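Local coordinates for protein nigritoxine (Vibrio nigripulchritudo, PDB 5M41) that acts as a bacterial toxin against crustaceans and insects, by a mechanism that remains unclear, at residues 42-47 with 204-209; 210-215 with 232-237. All blocks are in the same frame, centred on the assembly; numbering follows the deposited sequence.

Contact 1 of 2, residues 42-47 with 204-209; sequences QFAIIE and LDVLPR
This is plain, buried helix-helix packing in the N-terminal part of the toxin, where Ala44 and Glu47 of helix 34-54 meet Val206 and Arg209 at the start of helix 206-215. The small Ala44 lets the backbones approach, with Ala44 CA 4.8 Å from Arg209 CA. No hydrogen bond joins the two segments. The Ala44 methyl lies against the first turn of helix 206-215, its CB 4.0 Å from Val206 CG1. That branch of Val206 is anti to the backbone N (chi1 177°), which sets it beside its own carbonyl carbon and facing Ala44. The side chains of Glu47 and Arg209 cross at about a right angle and touch through their aliphatic parts, Glu47 CG lying 4.1 Å from Arg209 CB. Their charged groups do not meet: Glu47 OE2 is 6.5 Å from Arg209 NE. Glu47 OE1 makes a long, weak ion pair with Arg216. The extended Arg209 chain carries its guanidinium away from helix 34-54. NH1 hydrogen-bonds to the carbonyl oxygens of Leu103 and Ser105, so the arginine ties this helix to the loop after strand 98-102. The tightest approach is made by backbone oxygen: Arg209 O sits 3.2 Å from Glu47 CB.

Contact 2 of 2, residues 210-215 with 232-237; sequences SAKGAA and FTFEGF
Phe234 and Phe232 reach toward helix 206-215, and the Ala211 methyl touches both rings. Phe234 is also covered by Lys212. Lys212 CG stands 3.4 Å from the centroid of the Phe234 ring and 7° off its normal, a CH-pi contact over the middle of the face. The lysine chain then runs on across the ring, with CE 3.8 Å from Phe234 CZ. Phe237 CB lies over the opposite face, offset toward the rim, so the Phe234 ring is held between the two. A type II beta turn from Phe234 to Phe237 sets this up by bringing Phe237 back beside Phe234. The turn belongs to the loop between strand 229-230 and helix 240-245, which packs along the last turns of the helix. Ala211 CB touches the Phe234 ring at its edge and also meets Phe237 CZ at 3.7 Å. The Phe232 ring presents its edge to the helix backbone. With CG anti to the backbone N (chi1 -178°), its CE2 comes 3.2 Å from Ala211 O, near the ring plane. Tyr257 and Leu260 of helix 253-264 also pack on this ring. Ala215 CB fits against the loop backbone, 3.7 Å from Phe234 N.

How the contacts relate
From the N terminus, helix 34-54 comes first. The chain then runs through the five-stranded antiparallel sheet and helices 177-191 and 195-203 before contact 1 closes a long loop of 156 intervening residues. Contact 2 follows in series on the same helix, 206-215, and closes a short loop of 16 residues that includes strands 221-223 and 229-230. The loops neither nest nor cross. Helix 206-215 thus links helix 34-54 to the loop before helix 240-245. The contact centres are about 10 Å apart, and residues of the two contacts touch directly: Phe43 CB lies 3.3 Å from Ser210 O, and Glu47 OE2 lies 3.6 Å from Lys212 CD.

Contact 1 of 2, residues 42-47 with 204-209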
loop_
_atom_site.group_PDB
_atom_site.type_symbol
_atom_site.label_atom_id
_atom_site.label_comp_id
_atom_site.label_asym_id
_atom_site.label_seq_id
_atom_site.Cartn_x
_atom_site.Cartn_y
_atom_site.Cartn_z
ATOM N N GLN A 42 29.133 -24.484 -4.668
ATOM C CA GLN A 42 29.127 -25.421 -5.767
ATOM C C GLN A 42 28.831 -24.703 -7.079
ATOM O O GLN A 42 29.501 -24.963 -8.080
ATOM C CB GLN A 42 28.097 -26.510 -5.513
ATOM C CG GLN A 42 28.023 -27.563 -6.582
ATOM C CD GLN A 42 28.812 -28.775 -6.197
ATOM O OE1 GLN A 42 29.914 -28.671 -5.647
ATOM N NE2 GLN A 42 28.257 -29.944 -6.474
ATOM N N PHE A 43 27.821 -23.820 -7.078
ATOM C CA PHE A 43 27.479 -23.054 -8.283
ATOM C C PHE A 43 28.580 -22.081 -8.703
ATOM O O PHE A 43 28.817 -21.916 -9.900
ATOM C CB PHE A 43 26.164 -22.289 -8.116
ATOM C CG PHE A 43 24.925 -23.154 -8.218
ATOM C CD1 PHE A 43 24.724 -23.994 -9.320
ATOM C CD2 PHE A 43 23.922 -23.077 -7.241
ATOM C CE1 PHE A 43 23.576 -24.783 -9.435
ATOM C CE2 PHE A 43 22.765 -23.853 -7.354
ATOM C CZ PHE A 43 22.593 -24.714 -8.447
ATOM N N ALA A 44 29.221 -21.418 -7.723
ATOM C CA ALA A 44 30.413 -20.605 -7.991
ATOM C C ALA A 44 31.532 -21.404 -8.693
ATOM O O ALA A 44 32.131 -20.934 -9.678
ATOM C CB ALA A 44 30.946 -19.969 -6.708
ATOM N N ILE A 45 31.822 -22.592 -8.170
ATOM C CA ILE A 45 32.807 -23.488 -8.778
ATOM C C ILE A 45 32.411 -23.816 -10.222
ATOM O O ILE A 45 33.231 -23.679 -11.145
ATOM C CB ILE A 45 32.985 -24.788 -7.977
ATOM C CG1 ILE A 45 33.557 -24.480 -6.594
ATOM C CG2 ILE A 45 33.965 -25.732 -8.684
ATOM C CD1 ILE A 45 33.381 -25.637 -5.614
ATOM N N ILE A 46 31.162 -24.250 -10.407
ATOM C CA ILE A 46 30.623 -24.521 -11.743
ATOM C C ILE A 46 30.857 -23.339 -12.689
ATOM O O ILE A 46 31.322 -23.529 -13.812
ATOM C CB ILE A 46 29.124 -24.877 -11.718
ATOM C CG1 ILE A 46 28.922 -26.294 -11.149
ATOM C CG2 ILE A 46 28.559 -24.848 -13.134
ATOM C CD1 ILE A 46 27.522 -26.562 -10.593
ATOM N N GLU A 47 30.563 -22.123 -12.235
ATOM C CA GLU A 47 30.805 -20.967 -13.073
ATOM C C GLU A 47 32.274 -20.870 -13.500
ATOM O O GLU A 47 32.572 -20.597 -14.669
ATOM C CB GLU A 47 30.311 -19.680 -12.413
ATOM C CG GLU A 47 30.592 -18.389 -13.172
ATOM C CD GLU A 47 29.960 -18.322 -14.568
ATOM O OE1 GLU A 47 29.047 -19.112 -14.900
ATOM O OE2 GLU A 47 30.388 -17.453 -15.344
ATOM N N LEU A 204 32.168 -11.084 -1.805
ATOM C CA LEU A 204 31.874 -10.036 -2.803
ATOM C C LEU A 204 31.779 -10.566 -4.233
ATOM O O LEU A 204 30.779 -10.354 -4.930
ATOM C CB LEU A 204 32.942 -8.922 -2.719
ATOM C CG LEU A 204 32.903 -7.812 -3.787
ATOM C CD1 LEU A 204 31.594 -7.038 -3.664
ATOM C CD2 LEU A 204 34.117 -6.863 -3.687
ATOM N N ASP A 205 32.820 -11.257 -4.685
ATOM C CA ASP A 205 32.842 -11.753 -6.058
ATOM C C ASP A 205 32.380 -13.202 -6.181
ATOM O O ASP A 205 32.072 -13.638 -7.266
ATOM C CB ASP A 205 34.216 -11.560 -6.684
ATOM C CG ASP A 205 34.402 -10.145 -7.245
ATOM O OD1 ASP A 205 34.057 -9.945 -8.421
ATOM O OD2 ASP A 205 34.902 -9.245 -6.523
ATOM N N VAL A 206 32.327 -13.936 -5.065
ATOM C CA VAL A 206 31.812 -15.318 -5.062
ATOM C C VAL A 206 30.322 -15.344 -5.400
ATOM O O VAL A 206 29.855 -16.185 -6.170
ATOM C CB VAL A 206 32.014 -16.019 -3.682
ATOM C CG1 VAL A 206 31.395 -17.416 -3.691
ATOM C CG2 VAL A 206 33.497 -16.117 -3.318
ATOM N N LEU A 207 29.571 -14.421 -4.816
ATOM C CA LEU A 207 28.109 -14.432 -4.961
ATOM C C LEU A 207 27.622 -14.291 -6.408
ATOM O O LEU A 207 26.821 -15.114 -6.861
ATOM C CB LEU A 207 27.483 -13.368 -4.050
ATOM C CG LEU A 207 27.602 -13.695 -2.557
ATOM C CD1 LEU A 207 27.284 -12.470 -1.669
ATOM C CD2 LEU A 207 26.684 -14.882 -2.266
ATOM N N PRO A 208 28.100 -13.252 -7.152
ATOM C CA PRO A 208 27.713 -13.148 -8.564
ATOM C C PRO A 208 28.152 -14.352 -9.400
ATOM O O PRO A 208 27.452 -14.733 -10.330
ATOM C CB PRO A 208 28.458 -11.875 -9.057
ATOM C CG PRO A 208 29.484 -11.547 -8.015
ATOM C CD PRO A 208 28.941 -12.116 -6.727
ATOM N N ARG A 209 29.296 -14.951 -9.085
ATOM C CA ARG A 209 29.675 -16.194 -9.777
ATOM C C ARG A 209 28.762 -17.329 -9.415
ATOM O O ARG A 209 28.422 -18.153 -10.270
ATOM C CB ARG A 209 31.131 -16.594 -9.511
ATOM C CG ARG A 209 32.101 -15.533 -10.010
ATOM C CD ARG A 209 33.550 -16.010 -10.012
ATOM N NE ARG A 209 34.318 -15.075 -10.810
ATOM C CZ ARG A 209 35.258 -14.279 -10.341
ATOM N NH1 ARG A 209 35.609 -14.297 -9.043
ATOM N NH2 ARG A 209 35.853 -13.458 -11.180
#

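Contact 2 of 2, residues 210-215 with 232-237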
loop_
_atom_site.group_PDB
_atom_site.type_symbol
_atom_site.label_atom_id
_atom_site.label_comp_id
_atom_site.label_asym_id
_atom_site.label_seq_id
_atom_site.Cartn_x
_atom_site.Cartn_y
_atom_site.Cartn_z
ATOM N N SER A 210 28.371 -17.392 -8.146
ATOM C CA SER A 210 27.429 -18.421 -7.716
ATOM C C SER A 210 26.112 -18.219 -8.489
ATOM O O SER A 210 25.595 -19.147 -9.083
ATOM C CB SER A 210 27.231 -18.371 -6.196
ATOM O OG SER A 210 26.354 -19.420 -5.778
ATOM N N ALA A 211 25.620 -16.982 -8.538
ATOM C CA ALA A 211 24.371 -16.674 -9.219
ATOM C C ALA A 211 24.476 -17.072 -10.704
ATOM O O ALA A 211 23.526 -17.629 -11.290
ATOM C CB ALA A 211 24.056 -15.191 -9.094
ATOM N N LYS A 212 25.636 -16.811 -11.307
ATOM C CA LYS A 212 25.822 -17.165 -12.707
ATOM C C LYS A 212 25.827 -18.671 -12.886
ATOM O O LYS A 212 25.249 -19.178 -13.837
ATOM C CB LYS A 212 27.121 -16.603 -13.245
ATOM C CG LYS A 212 26.958 -15.285 -13.967
ATOM C CD LYS A 212 28.299 -14.718 -14.442
ATOM C CE LYS A 212 29.081 -14.086 -13.284
ATOM N NZ LYS A 212 30.260 -13.327 -13.803
ATOM N N GLY A 213 26.492 -19.384 -11.983
ATOM C CA GLY A 213 26.507 -20.841 -12.026
ATOM C C GLY A 213 25.090 -21.375 -11.931
ATOM O O GLY A 213 24.708 -22.276 -12.668
ATOM N N ALA A 214 24.300 -20.799 -11.035
ATOM C CA ALA A 214 22.928 -21.249 -10.876
ATOM C C ALA A 214 22.082 -20.979 -12.141
ATOM O O ALA A 214 21.225 -21.786 -12.457
ATOM C CB ALA A 214 22.290 -20.632 -9.643
ATOM N N ALA A 215 22.329 -19.866 -12.850
ATOM C CA ALA A 215 21.579 -19.538 -14.070
ATOM C C ALA A 215 21.904 -20.481 -15.212
ATOM O O ALA A 215 21.120 -20.595 -16.128
ATOM C CB ALA A 215 21.845 -18.101 -14.519
ATOM N N PHE A 232 15.809 -19.338 -12.652
ATOM C CA PHE A 232 16.656 -18.225 -12.274
ATOM C C PHE A 232 17.505 -17.771 -13.457
ATOM O O PHE A 232 18.091 -18.597 -14.156
ATOM C CB PHE A 232 17.585 -18.642 -11.124
ATOM C CG PHE A 232 18.478 -17.531 -10.635
ATOM C CD1 PHE A 232 17.958 -16.495 -9.864
ATOM C CD2 PHE A 232 19.825 -17.515 -10.959
ATOM C CE1 PHE A 232 18.772 -15.460 -9.420
ATOM C CE2 PHE A 232 20.648 -16.484 -10.524
ATOM C CZ PHE A 232 20.114 -15.453 -9.755
ATOM N N THR A 233 17.581 -16.455 -13.659
ATOM C CA THR A 233 18.469 -15.873 -14.658
ATOM C C THR A 233 19.389 -14.857 -13.991
ATOM O O THR A 233 19.072 -14.322 -12.925
ATOM C CB THR A 233 17.693 -15.162 -15.778
ATOM O OG1 THR A 233 16.909 -14.116 -15.194
ATOM C CG2 THR A 233 16.750 -16.133 -16.485
ATOM N N PHE A 234 20.524 -14.612 -14.635
ATOM C CA PHE A 234 21.516 -13.635 -14.195
ATOM C C PHE A 234 21.247 -12.216 -14.726
ATOM O O PHE A 234 21.862 -11.248 -14.280
ATOM C CB PHE A 234 22.932 -14.100 -14.604
ATOM C CG PHE A 234 24.042 -13.296 -13.963
ATOM C CD1 PHE A 234 24.265 -13.362 -12.579
ATOM C CD2 PHE A 234 24.863 -12.458 -14.738
ATOM C CE1 PHE A 234 25.267 -12.603 -11.983
ATOM C CE2 PHE A 234 25.870 -11.691 -14.146
ATOM C CZ PHE A 234 26.074 -11.773 -12.757
ATOM N N GLU A 235 20.331 -12.081 -15.673
ATOM C CA GLU A 235 20.061 -10.781 -16.283
ATOM C C GLU A 235 19.658 -9.722 -15.255
ATOM O O GLU A 235 18.871 -9.989 -14.341
ATOM C CB GLU A 235 18.997 -10.911 -17.376
ATOM C CG GLU A 235 19.506 -11.696 -18.581
ATOM C CD GLU A 235 18.409 -12.122 -19.541
ATOM O OE1 GLU A 235 17.225 -11.784 -19.306
ATOM O OE2 GLU A 235 18.744 -12.808 -20.536
ATOM N N GLY A 236 20.228 -8.529 -15.412
ATOM C CA GLY A 236 19.912 -7.381 -14.573
ATOM C C GLY A 236 20.841 -7.176 -13.388
ATOM O O GLY A 236 20.659 -6.228 -12.622
ATOM N N PHE A 237 21.814 -8.072 -13.209
ATOM C CA PHE A 237 22.802 -7.939 -12.127
ATOM C C PHE A 237 23.713 -6.738 -12.371
ATOM O O PHE A 237 24.179 -6.533 -13.483
ATOM C CB PHE A 237 23.640 -9.214 -12.008
ATOM C CG PHE A 237 23.173 -10.163 -10.941
ATOM C CD1 PHE A 237 23.881 -10.275 -9.737
ATOM C CD2 PHE A 237 22.055 -10.980 -11.139
ATOM C CE1 PHE A 237 23.467 -11.156 -8.750
ATOM C CE2 PHE A 237 21.635 -11.866 -10.149
ATOM C CZ PHE A 237 22.339 -11.947 -8.953
#